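Local coordinates for tRNA uridine(34) acetyltransferase (Methanocaldococcus infernus, PDB 6IA8), which acetylates the wobble uridine at position 34 of tRNA, using acetyl-CoA and S-adenosyl-L-methionine in the formation of carboxymethyluridine, at residues A[327-332]-A[397-402]; A[272-275]-A[281-284]; A[243-248]-A[404-409]. All blocks are in the same frame, centred on the assembly; numbering follows the deposited sequence.

Interaction 1. Residues A[327-332]-A[397-402]; sequences PKWVRT and EDYEAS. With SO4 (sulfate ion), chain B.
Trp329 and Tyr399 stack face to face where the turn leading into the last strand of the radical SAM sheet meets the edge strand of the acetyltransferase domain. The six-membered ring of Trp329 lies 3.7 Å, centroid to centroid, from the ring of Tyr399, with planes only 13° apart. The tyrosine ring lies beside the CD2-CE2 fusion bond of the indole, with Trp329 CE2 over its centre, and Tyr399 OH reaches Trp329 CE3 at 3.3 Å. In both residues chi1 places CG between the backbone N and the carbonyl carbon (39° for Trp329), which turns each ring toward the other segment. Pro327 CB presses on the opposite indole face, 3.2 Å above its plane, making the tryptophan the middle layer of a sandwich. Glu397 meets the indole at its edge: OE2 is 3.6 Å from Trp329 CD1, and the carboxylate is turned steeply, 73° from the ring plane. Beside it sits a sulfate, probably from the crystallisation liquor. Lys328 N gives a nearly straight hydrogen bond to sulfate O2 at 2.9 Å, and Glu397 OE2 lies 2.5 Å from the same oxygen. Around the stack, Phe408 of strand 404-413 packs on Trp329, Met281 touches both stacked rings, and Phe275 of helix 264-276 packs on Pro327.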
# COMPACT_ATOMS: atom_id res chain seq x y z
N PRO A 327 3.30 -3.89 -13.97
CA PRO A 327 1.98 -3.73 -14.59
C PRO A 327 1.31 -2.43 -14.19
O PRO A 327 1.67 -1.75 -13.23
CB PRO A 327 1.18 -4.95 -14.10
CG PRO A 327 2.27 -5.97 -13.74
CD PRO A 327 3.44 -5.16 -13.24
N LYS A 328 0.26 -2.10 -14.93
CA LYS A 328 -0.48 -0.88 -14.69
C LYS A 328 -1.19 -0.90 -13.35
O LYS A 328 -1.60 0.15 -12.87
CB LYS A 328 -1.51 -0.65 -15.80
CG LYS A 328 -0.90 -0.44 -17.18
CD LYS A 328 -2.00 -0.31 -18.25
CE LYS A 328 -1.42 -0.12 -19.65
NZ LYS A 328 -2.45 0.33 -20.63
N TRP A 329 -1.44 -2.09 -12.81
CA TRP A 329 -2.21 -2.24 -11.58
C TRP A 329 -1.34 -2.25 -10.33
O TRP A 329 -1.88 -2.44 -9.23
CB TRP A 329 -3.05 -3.52 -11.60
CG TRP A 329 -2.39 -4.72 -12.23
CD1 TRP A 329 -2.47 -5.11 -13.54
CD2 TRP A 329 -1.62 -5.72 -11.57
NE1 TRP A 329 -1.79 -6.30 -13.74
CE2 TRP A 329 -1.23 -6.68 -12.55
CE3 TRP A 329 -1.15 -5.87 -10.28
CZ2 TRP A 329 -0.42 -7.77 -12.26
CZ3 TRP A 329 -0.35 -6.98 -9.98
CH2 TRP A 329 -0.01 -7.92 -10.97
N VAL A 330 -0.03 -2.01 -10.47
CA VAL A 330 0.90 -2.03 -9.34
C VAL A 330 1.20 -0.60 -8.93
O VAL A 330 1.49 0.26 -9.78
CB VAL A 330 2.20 -2.78 -9.66
CG1 VAL A 330 3.17 -2.67 -8.52
CG2 VAL A 330 1.89 -4.28 -9.92
N ARG A 331 1.16 -0.36 -7.63
CA ARG A 331 1.51 0.94 -7.09
C ARG A 331 2.86 0.82 -6.41
O ARG A 331 3.13 -0.17 -5.75
CB ARG A 331 0.44 1.44 -6.10
CG ARG A 331 0.66 2.86 -5.58
CD ARG A 331 -0.20 3.11 -4.35
NE ARG A 331 -1.45 3.78 -4.66
CZ ARG A 331 -2.52 3.79 -3.86
NH1 ARG A 331 -2.50 3.13 -2.70
NH2 ARG A 331 -3.61 4.44 -4.22
N THR A 332 3.72 1.80 -6.57
CA THR A 332 5.06 1.74 -5.99
C THR A 332 5.24 2.89 -5.01
O THR A 332 4.58 3.92 -5.11
CB THR A 332 6.14 1.84 -7.08
OG1 THR A 332 7.38 1.35 -6.57
CG2 THR A 332 6.31 3.28 -7.54
N GLU A 397 -8.76 -4.23 -16.88
CA GLU A 397 -7.70 -5.21 -17.06
C GLU A 397 -7.85 -6.27 -15.99
O GLU A 397 -7.92 -5.92 -14.80
CB GLU A 397 -6.32 -4.56 -16.94
CG GLU A 397 -5.15 -5.52 -17.08
CD GLU A 397 -3.83 -4.79 -16.95
OE1 GLU A 397 -3.81 -3.55 -16.75
OE2 GLU A 397 -2.81 -5.45 -17.06
N ASP A 398 -7.88 -7.54 -16.39
CA ASP A 398 -8.05 -8.67 -15.49
C ASP A 398 -6.73 -9.43 -15.35
O ASP A 398 -5.94 -9.53 -16.31
CB ASP A 398 -9.12 -9.65 -16.00
CG ASP A 398 -10.55 -9.05 -15.99
OD1 ASP A 398 -10.74 -7.86 -15.71
OD2 ASP A 398 -11.49 -9.82 -16.21
N TYR A 399 -6.54 -10.06 -14.19
CA TYR A 399 -5.42 -10.98 -14.04
C TYR A 399 -5.74 -12.03 -12.98
O TYR A 399 -6.60 -11.84 -12.13
CB TYR A 399 -4.12 -10.25 -13.71
CG TYR A 399 -4.14 -9.34 -12.52
CD1 TYR A 399 -4.66 -8.05 -12.64
CD2 TYR A 399 -3.62 -9.74 -11.28
CE1 TYR A 399 -4.68 -7.17 -11.54
CE2 TYR A 399 -3.62 -8.85 -10.16
CZ TYR A 399 -4.16 -7.57 -10.34
OH TYR A 399 -4.18 -6.65 -9.33
N GLU A 400 -5.08 -13.17 -13.09
CA GLU A 400 -5.21 -14.22 -12.10
C GLU A 400 -4.27 -13.94 -10.95
O GLU A 400 -3.09 -13.66 -11.19
CB GLU A 400 -4.85 -15.56 -12.73
CG GLU A 400 -5.03 -16.75 -11.81
CD GLU A 400 -6.47 -17.24 -11.76
OE1 GLU A 400 -6.80 -17.99 -10.82
OE2 GLU A 400 -7.27 -16.88 -12.65
N ALA A 401 -4.75 -14.11 -9.72
CA ALA A 401 -3.94 -13.91 -8.52
C ALA A 401 -4.49 -14.72 -7.35
O ALA A 401 -5.70 -14.69 -7.09
CB ALA A 401 -3.92 -12.43 -8.14
N SER A 402 -3.61 -15.47 -6.70
CA SER A 402 -3.96 -16.26 -5.53
C SER A 402 -5.23 -17.08 -5.78
O SER A 402 -6.17 -17.09 -4.98
CB SER A 402 -4.13 -15.36 -4.30
OG SER A 402 -2.96 -14.61 -3.99
S SO4 B . 0.07 -4.48 -17.92
O1 SO4 B . -0.77 -4.29 -19.10
O2 SO4 B . -0.71 -4.12 -16.73
O3 SO4 B . 1.21 -3.61 -17.99
O4 SO4 B . 0.55 -5.85 -17.85

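Interaction 2. Residues A[272-275]-A[281-284]; sequences KEIF and MPDM
Met281 N donates to Ile274 O at 2.9 Å, a backbone bond that ties the loop back onto the helix it has just left. The N-H is bent at 143°, but the donor lies in the carbonyl plane. This carbonyl lies near the C-terminal end of helix 264-276, where the returning loop brings an N-H to meet it.

Next to the bond, Pro282 and Ile274 make the main apolar contact. The proline lays the CD corner of its ring against the CG2 methyl of Ile274 at 3.4 Å, tight for two carbons, with CG following at 3.6 Å. The side chains cross at about a right angle. In Ile274 the methyl CG2 is the branch opposite the backbone N, while CG1 stays beside it, and it is this methyl that faces the proline. CG of Pro282 also reaches Phe275 CE1, more loosely at 4.4 Å.

Met281 bends at both chi2 (-68°) and chi3, curling its thioether back over the backbone of Phe275. SD lies alongside the C=O bond of Phe275, 3.4 Å from the oxygen, and CE stays close to the same oxygen at 3.5 Å.

All four touching residues are buried. Their segments form the return half of a beta-alpha-beta crossover, from strand 250-255 through helix 264-276 to the parallel neighbouring strand 284-287. Leu255 and Tyr253 of the first strand back Ile274 and Pro282 respectively, while Ala401 of strand 392-401 packs on Met281.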
# COMPACT_ATOMS: atom_id res chain seq x y z
N LYS A 272 10.15 -10.03 -12.30
CA LYS A 272 9.30 -10.58 -13.35
C LYS A 272 8.33 -11.60 -12.75
O LYS A 272 7.13 -11.60 -13.06
CB LYS A 272 10.17 -11.21 -14.46
CG LYS A 272 9.38 -11.83 -15.59
CD LYS A 272 10.30 -12.24 -16.74
CE LYS A 272 9.53 -13.01 -17.82
NZ LYS A 272 10.42 -13.44 -18.94
N GLU A 273 8.85 -12.45 -11.87
CA GLU A 273 8.03 -13.51 -11.31
C GLU A 273 6.92 -12.94 -10.44
O GLU A 273 5.80 -13.44 -10.49
CB GLU A 273 8.89 -14.48 -10.50
CG GLU A 273 8.16 -15.73 -10.08
CD GLU A 273 9.08 -16.75 -9.46
OE1 GLU A 273 10.31 -16.68 -9.70
OE2 GLU A 273 8.56 -17.61 -8.71
N ILE A 274 7.20 -11.89 -9.67
CA ILE A 274 6.22 -11.31 -8.76
C ILE A 274 5.03 -10.74 -9.52
O ILE A 274 3.91 -10.66 -8.97
CB ILE A 274 6.91 -10.25 -7.87
CG1 ILE A 274 7.73 -10.97 -6.78
CG2 ILE A 274 5.92 -9.30 -7.29
CD1 ILE A 274 8.68 -10.08 -6.01
N PHE A 275 5.24 -10.33 -10.77
CA PHE A 275 4.16 -9.71 -11.55
C PHE A 275 3.53 -10.64 -12.59
O PHE A 275 2.59 -10.22 -13.29
CB PHE A 275 4.68 -8.46 -12.26
CG PHE A 275 5.23 -7.42 -11.30
CD1 PHE A 275 4.53 -7.10 -10.15
CD2 PHE A 275 6.44 -6.80 -11.55
CE1 PHE A 275 5.05 -6.18 -9.24
CE2 PHE A 275 6.93 -5.86 -10.68
CZ PHE A 275 6.25 -5.56 -9.53
N MET A 281 1.61 -11.41 -7.38
CA MET A 281 0.73 -10.34 -7.86
C MET A 281 0.30 -9.37 -6.74
O MET A 281 -0.89 -9.13 -6.53
CB MET A 281 -0.48 -10.95 -8.55
CG MET A 281 -0.18 -12.14 -9.37
SD MET A 281 0.82 -11.84 -10.87
CE MET A 281 -0.43 -11.39 -12.09
N PRO A 282 1.26 -8.75 -6.07
CA PRO A 282 0.90 -7.75 -5.05
C PRO A 282 0.30 -6.52 -5.68
O PRO A 282 0.56 -6.22 -6.85
CB PRO A 282 2.25 -7.40 -4.40
CG PRO A 282 3.26 -7.59 -5.53
CD PRO A 282 2.72 -8.83 -6.29
N ASP A 283 -0.47 -5.78 -4.87
CA ASP A 283 -1.01 -4.49 -5.30
C ASP A 283 0.05 -3.40 -5.30
O ASP A 283 -0.07 -2.42 -6.04
CB ASP A 283 -2.15 -4.04 -4.38
CG ASP A 283 -3.30 -5.03 -4.32
OD1 ASP A 283 -3.74 -5.41 -5.39
OD2 ASP A 283 -3.72 -5.39 -3.18
N MET A 284 1.05 -3.52 -4.43
CA MET A 284 1.99 -2.44 -4.18
C MET A 284 3.31 -3.10 -3.83
O MET A 284 3.33 -4.20 -3.28
CB MET A 284 1.47 -1.53 -3.05
CG MET A 284 2.40 -0.48 -2.59
SD MET A 284 1.67 0.47 -1.23
CE MET A 284 -0.09 0.35 -1.56

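Interaction 3. Residues A[243-248]-A[404-409]; sequences LLKDSG and GTEIFL
Lys245 and Glu406 form a buried salt bridge between the C-terminal end of a radical SAM helix and a strand of the acetyltransferase sheet. Lys245 NZ donates to Glu406 OE2 at 3.0 Å, coming from above the carboxylate, 56° out of its plane. The lysine bends at chi2 and again at chi4 (74°), which lays its chain along the acceptor: CD is 3.4 Å from OE2, so methylenes as well as the ammonium cover that oxygen. The stronger partner of Glu406 is Arg426, which pairs with the same OE2, while Arg444 takes OE1; three cations thus surround one buried carboxylate and probably keep it ionised. With a methionine in place of Lys245, Glu406 OE2 would probably lose one of its two cations and Met281 O its ammonium donor. Just beyond Lys245 the helix closes in a Schellman motif with Gly248 at the C-prime position, and Ser247 OG donates to Leu243 O at 2.8 Å. Helix 234-245 thus ends against strands 404-413 and 418-427, with Asp246 in a salt bridge with Arg426 and accepting from the backbone N of Tyr429 and Lys430, and Leu243 and Leu244 packed on helix 199-208.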
# COMPACT_ATOMS: atom_id res chain seq x y z
N LEU A 243 -4.55 -15.38 1.70
CA LEU A 243 -5.50 -15.13 2.78
C LEU A 243 -5.87 -13.65 2.84
O LEU A 243 -7.02 -13.31 3.12
CB LEU A 243 -4.90 -15.58 4.11
CG LEU A 243 -4.70 -17.09 4.28
CD1 LEU A 243 -3.93 -17.34 5.56
CD2 LEU A 243 -6.03 -17.80 4.30
N LEU A 244 -4.91 -12.77 2.59
CA LEU A 244 -5.18 -11.33 2.58
C LEU A 244 -6.11 -10.96 1.43
O LEU A 244 -7.12 -10.27 1.62
CB LEU A 244 -3.86 -10.55 2.49
CG LEU A 244 -3.01 -10.56 3.77
CD1 LEU A 244 -1.60 -10.04 3.44
CD2 LEU A 244 -3.62 -9.78 4.86
N LYS A 245 -5.79 -11.43 0.22
CA LYS A 245 -6.61 -11.13 -0.95
C LYS A 245 -8.03 -11.65 -0.76
O LYS A 245 -9.00 -10.96 -1.09
CB LYS A 245 -5.99 -11.75 -2.19
CG LYS A 245 -4.73 -11.05 -2.76
CD LYS A 245 -5.02 -9.60 -3.18
CE LYS A 245 -3.84 -9.06 -3.99
NZ LYS A 245 -3.86 -9.66 -5.35
N ASP A 246 -8.18 -12.87 -0.24
CA ASP A 246 -9.50 -13.46 -0.06
C ASP A 246 -10.22 -12.89 1.14
O ASP A 246 -11.36 -13.28 1.38
CB ASP A 246 -9.38 -15.00 0.06
CG ASP A 246 -9.14 -15.64 -1.31
OD1 ASP A 246 -9.51 -15.01 -2.35
OD2 ASP A 246 -8.61 -16.77 -1.33
N SER A 247 -9.60 -12.00 1.90
CA SER A 247 -10.27 -11.21 2.92
C SER A 247 -10.47 -9.76 2.48
O SER A 247 -10.87 -8.93 3.29
CB SER A 247 -9.47 -11.28 4.22
OG SER A 247 -9.29 -12.65 4.62
N GLY A 248 -10.20 -9.45 1.22
CA GLY A 248 -10.47 -8.12 0.69
C GLY A 248 -9.41 -7.08 0.98
O GLY A 248 -9.64 -5.89 0.73
N GLY A 404 -7.69 -16.73 -7.67
CA GLY A 404 -8.90 -16.06 -8.06
C GLY A 404 -8.67 -15.07 -9.19
O GLY A 404 -7.62 -15.10 -9.84
N THR A 405 -9.65 -14.19 -9.44
CA THR A 405 -9.58 -13.22 -10.52
C THR A 405 -9.61 -11.82 -9.94
O THR A 405 -10.49 -11.49 -9.13
CB THR A 405 -10.73 -13.40 -11.51
OG1 THR A 405 -10.64 -14.70 -12.09
CG2 THR A 405 -10.66 -12.36 -12.62
N GLU A 406 -8.64 -11.01 -10.36
CA GLU A 406 -8.58 -9.59 -10.03
C GLU A 406 -9.03 -8.82 -11.25
O GLU A 406 -8.59 -9.14 -12.36
CB GLU A 406 -7.18 -9.16 -9.63
CG GLU A 406 -6.61 -9.87 -8.43
CD GLU A 406 -7.16 -9.39 -7.07
OE1 GLU A 406 -7.95 -8.41 -7.01
OE2 GLU A 406 -6.75 -9.97 -6.04
N ILE A 407 -9.95 -7.87 -11.06
CA ILE A 407 -10.42 -6.96 -12.09
C ILE A 407 -9.96 -5.56 -11.69
O ILE A 407 -10.34 -5.05 -10.63
CB ILE A 407 -11.94 -7.02 -12.25
CG1 ILE A 407 -12.39 -8.44 -12.65
CG2 ILE A 407 -12.39 -5.97 -13.28
CD1 ILE A 407 -13.03 -9.22 -11.59
N PHE A 408 -9.13 -4.96 -12.51
CA PHE A 408 -8.61 -3.62 -12.25
C PHE A 408 -9.32 -2.66 -13.18
O PHE A 408 -9.11 -2.70 -14.40
CB PHE A 408 -7.11 -3.57 -12.48
CG PHE A 408 -6.48 -2.22 -12.17
CD1 PHE A 408 -6.23 -1.85 -10.87
CD2 PHE A 408 -6.12 -1.35 -13.17
CE1 PHE A 408 -5.62 -0.63 -10.55
CE2 PHE A 408 -5.50 -0.14 -12.89
CZ PHE A 408 -5.26 0.23 -11.56
N LEU A 409 -10.25 -1.89 -12.62
CA LEU A 409 -11.03 -0.91 -13.36
C LEU A 409 -10.42 0.47 -13.16
O LEU A 409 -10.06 0.82 -12.04
CB LEU A 409 -12.48 -0.88 -12.86
CG LEU A 409 -13.30 -2.16 -13.00
CD1 LEU A 409 -14.68 -1.93 -12.32
CD2 LEU A 409 -13.50 -2.57 -14.48

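Interactions 1 and 3 bridge the radical SAM and acetyltransferase parts; interaction 2 lies wholly on the radical SAM side, with Met281 facing the seam. Interactions 1 and 2 have centres about 7 Å apart and share the parallel sheet, where Arg331 N probably bonds to Asp283 O at 2.9 Å. Interactions 1 and 3 meet in the other sheet: strands 392-401 and 404-413 pair through Tyr399 O and Glu406 N, 2.8 Å apart. Between interactions 2 and 3, Lys245 NZ reaches Met281 O at 3.2 Å, a probable hydrogen bond. Gln445, which by similarity binds acetyl-CoA, has its side chain about 9 Å from those of Tyr399 and Glu406 and about 11 Å from that of Pro282.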